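Local coordinates for SCARECROW-LIKE protein 7 (Oryza sativa Japonica Group, PDB 5HYZ) that probably acts as a transcription factor in plant development and abiotic stress resistance, binding DNA in vitro through its GRAS domain, the part described here, at residues Ala97-Leu102 with Pro327-Ala332; Glu103-Ala108 with Ser233-Thr238. One frame throughout, in Å; residues are numbered along the deposited sequence.

Interaction 1 (Ala97-Leu102 with Pro327-Ala332); sequences ANQAIL and PLSNYA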
loop_
_atom_site.group_PDB
_atom_site.type_symbol
_atom_site.label_atom_id
_atom_site.label_comp_id
_atom_site.label_asym_id
_atom_site.label_seq_id
_atom_site.Cartn_x
_atom_site.Cartn_y
_atom_site.Cartn_z
ATOM N N ALA A 97 12.643 -8.918 3.710
ATOM C CA ALA A 97 13.094 -10.262 3.369
ATOM C C ALA A 97 13.398 -10.404 1.848
ATOM O O ALA A 97 14.433 -10.969 1.449
ATOM C CB ALA A 97 12.035 -11.272 3.796
ATOM N N ASN A 98 12.491 -9.878 1.012
ATOM C CA ASN A 98 12.679 -10.008 -0.427
ATOM C C ASN A 98 13.931 -9.319 -0.899
ATOM O O ASN A 98 14.614 -9.800 -1.799
ATOM C CB ASN A 98 11.467 -9.427 -1.196
ATOM C CG ASN A 98 10.274 -10.349 -1.186
ATOM O OD1 ASN A 98 10.368 -11.465 -0.667
ATOM N ND2 ASN A 98 9.146 -9.916 -1.801
ATOM N N GLN A 99 14.235 -8.159 -0.318
ATOM C CA GLN A 99 15.441 -7.472 -0.729
ATOM C C GLN A 99 16.665 -8.322 -0.420
ATOM O O GLN A 99 17.601 -8.430 -1.255
ATOM C CB GLN A 99 15.481 -6.075 -0.030
ATOM C CG GLN A 99 16.601 -5.186 -0.552
ATOM C CD GLN A 99 16.370 -4.828 -2.040
ATOM O OE1 GLN A 99 15.216 -4.623 -2.481
ATOM N NE2 GLN A 99 17.462 -4.790 -2.825
ATOM N N ALA A 100 16.657 -8.954 0.758
ATOM C CA ALA A 100 17.785 -9.865 1.102
ATOM C C ALA A 100 17.885 -11.078 0.160
ATOM O O ALA A 100 18.992 -11.463 -0.237
ATOM C CB ALA A 100 17.656 -10.363 2.511
ATOM N N ILE A 101 16.724 -11.643 -0.215
ATOM C CA ILE A 101 16.752 -12.768 -1.166
ATOM C C ILE A 101 17.306 -12.318 -2.530
ATOM O O ILE A 101 18.086 -13.000 -3.170
ATOM C CB ILE A 101 15.340 -13.319 -1.307
ATOM C CG1 ILE A 101 14.944 -13.943 0.052
ATOM C CG2 ILE A 101 15.295 -14.358 -2.446
ATOM C CD1 ILE A 101 13.392 -14.311 0.179
ATOM N N LEU A 102 16.854 -11.136 -2.971
ATOM C CA LEU A 102 17.271 -10.611 -4.280
ATOM C C LEU A 102 18.754 -10.436 -4.328
ATOM O O LEU A 102 19.402 -10.789 -5.312
ATOM C CB LEU A 102 16.535 -9.275 -4.554
ATOM C CG LEU A 102 16.719 -8.667 -5.942
ATOM C CD1 LEU A 102 15.834 -9.467 -6.829
ATOM C CD2 LEU A 102 16.277 -7.219 -6.012
ATOM N N PRO A 327 24.537 -9.037 6.494
ATOM C CA PRO A 327 24.036 -7.636 6.588
ATOM C C PRO A 327 22.877 -7.361 5.670
ATOM O O PRO A 327 22.857 -7.853 4.555
ATOM C CB PRO A 327 25.235 -6.782 6.138
ATOM C CG PRO A 327 26.411 -7.652 6.312
ATOM C CD PRO A 327 25.950 -9.101 6.072
ATOM N N LEU A 328 21.883 -6.601 6.126
ATOM C CA LEU A 328 20.820 -6.273 5.200
ATOM C C LEU A 328 21.323 -5.159 4.234
ATOM O O LEU A 328 22.319 -4.479 4.497
ATOM C CB LEU A 328 19.563 -5.848 5.937
ATOM C CG LEU A 328 18.931 -6.960 6.778
ATOM C CD1 LEU A 328 17.747 -6.462 7.674
ATOM C CD2 LEU A 328 18.473 -8.153 5.921
ATOM N N SER A 329 20.608 -5.069 3.127
ATOM C CA SER A 329 20.886 -4.199 2.016
ATOM C C SER A 329 21.084 -2.828 2.521
ATOM O O SER A 329 20.363 -2.320 3.430
ATOM C CB SER A 329 19.710 -4.202 1.036
ATOM O OG SER A 329 19.822 -3.207 0.068
ATOM N N ASN A 330 21.978 -2.200 1.801
ATOM C CA ASN A 330 22.140 -0.787 1.862
ATOM C C ASN A 330 20.861 -0.002 1.619
ATOM O O ASN A 330 20.811 1.170 2.008
ATOM C CB ASN A 330 23.184 -0.396 0.802
ATOM C CG ASN A 330 24.530 -1.081 1.042
ATOM O OD1 ASN A 330 24.733 -1.682 2.087
ATOM N ND2 ASN A 330 25.443 -1.007 0.058
ATOM N N TYR A 331 19.916 -0.619 0.863
ATOM C CA TYR A 331 18.631 -0.053 0.518
ATOM C C TYR A 331 17.446 -0.673 1.277
ATOM O O TYR A 331 16.309 -0.587 0.828
ATOM C CB TYR A 331 18.391 -0.213 -0.987
ATOM C CG TYR A 331 19.586 0.278 -1.785
ATOM C CD1 TYR A 331 20.003 1.612 -1.703
ATOM C CD2 TYR A 331 20.316 -0.585 -2.549
ATOM C CE1 TYR A 331 21.153 2.067 -2.391
ATOM C CE2 TYR A 331 21.451 -0.137 -3.258
ATOM C CZ TYR A 331 21.862 1.184 -3.168
ATOM O OH TYR A 331 22.987 1.671 -3.853
ATOM N N ALA A 332 17.710 -1.281 2.439
ATOM C CA ALA A 332 16.617 -1.815 3.259
ATOM C C ALA A 332 16.030 -0.739 4.124
ATOM O O ALA A 332 14.815 -0.706 4.322
ATOM C CB ALA A 332 17.113 -2.990 4.127
#

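Interaction 2 (Glu103-Ala108 with Ser233-Thr238); sequences EATGAA and SPAVVT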
loop_
_atom_site.group_PDB
_atom_site.type_symbol
_atom_site.label_atom_id
_atom_site.label_comp_id
_atom_site.label_asym_id
_atom_site.label_seq_id
_atom_site.Cartn_x
_atom_site.Cartn_y
_atom_site.Cartn_z
ATOM N N GLU A 103 19.308 -9.879 -3.259
ATOM C CA GLU A 103 20.732 -9.672 -3.241
ATOM C C GLU A 103 21.531 -10.959 -3.097
ATOM O O GLU A 103 22.573 -11.112 -3.736
ATOM C CB GLU A 103 21.076 -8.719 -2.123
ATOM C CG GLU A 103 20.562 -7.331 -2.593
ATOM C CD GLU A 103 20.719 -6.221 -1.527
ATOM O OE1 GLU A 103 21.328 -6.477 -0.466
ATOM O OE2 GLU A 103 20.183 -5.114 -1.748
ATOM N N ALA A 104 21.040 -11.882 -2.281
ATOM C CA ALA A 104 21.772 -13.157 -2.105
ATOM C C ALA A 104 21.818 -14.021 -3.347
ATOM O O ALA A 104 22.711 -14.853 -3.508
ATOM C CB ALA A 104 21.151 -13.962 -0.935
ATOM N N THR A 105 20.844 -13.870 -4.229
ATOM C CA THR A 105 20.654 -14.824 -5.326
ATOM C C THR A 105 20.962 -14.183 -6.680
ATOM O O THR A 105 20.699 -14.769 -7.712
ATOM C CB THR A 105 19.243 -15.378 -5.387
ATOM O OG1 THR A 105 18.279 -14.326 -5.455
ATOM C CG2 THR A 105 18.940 -16.202 -4.114
ATOM N N GLY A 106 21.575 -13.002 -6.659
ATOM C CA GLY A 106 21.901 -12.298 -7.890
ATOM C C GLY A 106 22.721 -13.059 -8.914
ATOM O O GLY A 106 22.467 -12.899 -10.099
ATOM N N ALA A 107 23.672 -13.888 -8.473
ATOM C CA ALA A 107 24.553 -14.612 -9.389
ATOM C C ALA A 107 23.901 -15.881 -9.923
ATOM O O ALA A 107 24.472 -16.582 -10.751
ATOM C CB ALA A 107 25.841 -14.970 -8.703
ATOM N N ALA A 108 22.700 -16.195 -9.452
ATOM C CA ALA A 108 22.051 -17.438 -9.888
ATOM C C ALA A 108 21.092 -17.193 -11.032
ATOM O O ALA A 108 20.326 -16.226 -10.975
ATOM C CB ALA A 108 21.282 -18.064 -8.709
ATOM N N SER A 233 21.441 -26.095 1.672
ATOM C CA SER A 233 22.561 -25.201 1.374
ATOM C C SER A 233 22.072 -23.832 0.839
ATOM O O SER A 233 22.475 -23.411 -0.239
ATOM C CB SER A 233 23.512 -25.801 0.344
ATOM O OG SER A 233 24.096 -26.967 0.868
ATOM N N PRO A 234 21.190 -23.180 1.592
ATOM C CA PRO A 234 20.618 -21.919 1.063
ATOM C C PRO A 234 21.631 -20.807 0.920
ATOM O O PRO A 234 22.567 -20.605 1.718
ATOM C CB PRO A 234 19.524 -21.584 2.114
ATOM C CG PRO A 234 19.982 -22.335 3.393
ATOM C CD PRO A 234 20.633 -23.567 2.897
ATOM N N ALA A 235 21.414 -19.998 -0.113
ATOM C CA ALA A 235 22.156 -18.774 -0.295
ATOM C C ALA A 235 21.848 -17.805 0.806
ATOM O O ALA A 235 22.697 -16.937 1.172
ATOM C CB ALA A 235 21.789 -18.154 -1.669
ATOM N N VAL A 236 20.598 -17.874 1.324
ATOM C CA VAL A 236 20.176 -17.021 2.433
ATOM C C VAL A 236 18.927 -17.640 3.090
ATOM O O VAL A 236 18.144 -18.342 2.445
ATOM C CB VAL A 236 19.860 -15.551 1.929
ATOM C CG1 VAL A 236 18.576 -15.533 1.071
ATOM C CG2 VAL A 236 19.715 -14.598 3.134
ATOM N N VAL A 237 18.753 -17.355 4.368
ATOM C CA VAL A 237 17.584 -17.701 5.134
ATOM C C VAL A 237 17.077 -16.424 5.746
ATOM O O VAL A 237 17.840 -15.697 6.438
ATOM C CB VAL A 237 17.928 -18.692 6.277
ATOM C CG1 VAL A 237 16.649 -18.974 7.127
ATOM C CG2 VAL A 237 18.503 -20.017 5.711
ATOM N N THR A 238 15.822 -16.094 5.484
ATOM C CA THR A 238 15.273 -14.884 6.043
ATOM C C THR A 238 14.351 -15.206 7.185
ATOM O O THR A 238 13.599 -16.192 7.148
ATOM C CB THR A 238 14.508 -14.055 4.972
ATOM O OG1 THR A 238 13.698 -14.945 4.198
ATOM C CG2 THR A 238 15.519 -13.464 4.006
#

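Interaction 1 (Ala97-Leu102 with Pro327-Ala332)
Ser329 OG, resting against the CG of Gln99, is gripped by two hydrogen bonds. The backbone N of Tyr331 donates to it over 2.7 Å with an N-H...O angle of 157°, which closes an ST turn, and the carboxylate oxygen OE2 of Glu103 bonds to it from the helix side. That same OE2 takes a hydrogen bond from Gln99 NE2, one helical turn back, so a single carboxylate oxygen links the amide of the helix to the hydroxyl of the loop. Gln99 and Ser329 themselves meet through carbon: Gln99 CG lies 3.6 Å from Ser329 CB, while Gln99 NE2 stays 4.1 Å from Ser329 OG. In Gln99 the first torsion, with CG anti to the backbone N (chi1 -171°), sets CG against the serine, and the bend at chi2 (65°) brings the amide round to Glu103. One residue along the helix, the CD2 methyl of Leu328 comes to 4.1 Å from Ala100 CB, a light contact between two methyl groups. Beyond Ser329 the loop turns into a helix: Tyr331 occupies the N-cap position, and Ala332 N bonds back to Ser329 O. The Tyr331 ring has Asn330 CB over the centre of one face, and its hydroxyl bonds to Lys138 of the second subunit, so this loop also takes part in the dimer. Ala97-Leu102 lies in the later half of helix 89-104, whose Ala97 and Ile101 pack on strands 202-208 and 236-242 and whose Asn98 faces helix 122-132; the loop between strand 325-326 and helix 332-339 runs along another flank, with Ala100 and Leu328 both touching Ala373 of strand 366-374.

Interaction 2 (Glu103-Ala108 with Ser233-Thr238)
Ala104, in the last turn of its helix, packs its methyl group against Val236 of strand 236-242. Its CB sits 3.5 Å from Val236 CB and 3.6 Å from Val236 CG1, a tight fit of small side chains. With chi1 at 70°, that CG1 lies between the valine's own backbone N and carbonyl carbon, and it flanks the alanine methyl. Packing is looser one residue earlier: Ala235 CB stands 4.3 Å from Ala104 CB, and the same methyl also lies near Ala104 O and Thr105 CG2. Thr105 turns its OG1 back to the helix, bonding to Ile101 O, which leaves the methyl CG2 for Ala235. From there the chain passes through a type I turn, Ala108 N bonding to Thr105 O, and carries Ala107 out to solvent. Arg375 at the chain's C terminus borders the contact, touching Ala104 and bonding to Ala235 O. A helix laid on parallel strands, here 236-242 beside 202-208, and followed by a turn into strand 110-118 of the same sheet, is the alpha/beta layering of the Rossmann-like core of the GRAS domain.

Past the N-terminal helices, the chain enters helix 89-104, which supplies residues to both contacts: Ala97-Leu102 to interaction 1, then Ala104 at its end to interaction 2, while the carboxylate of Glu103, in the segment of interaction 2, reaches across to the loop of interaction 1. After the parallel strands and their intervening helices, Ser233-Thr238 returns to the helix end and interaction 2 closes a loop of 124 residues. The chain runs on through further helices until Pro327-Ala332 closes the 224-residue loop of interaction 1, inside which interaction 2 is nested. Together they tie the predicted VHIID region to the PFYRE and SAW regions, fastening one helix to a central strand and to a loop at the dimer contact.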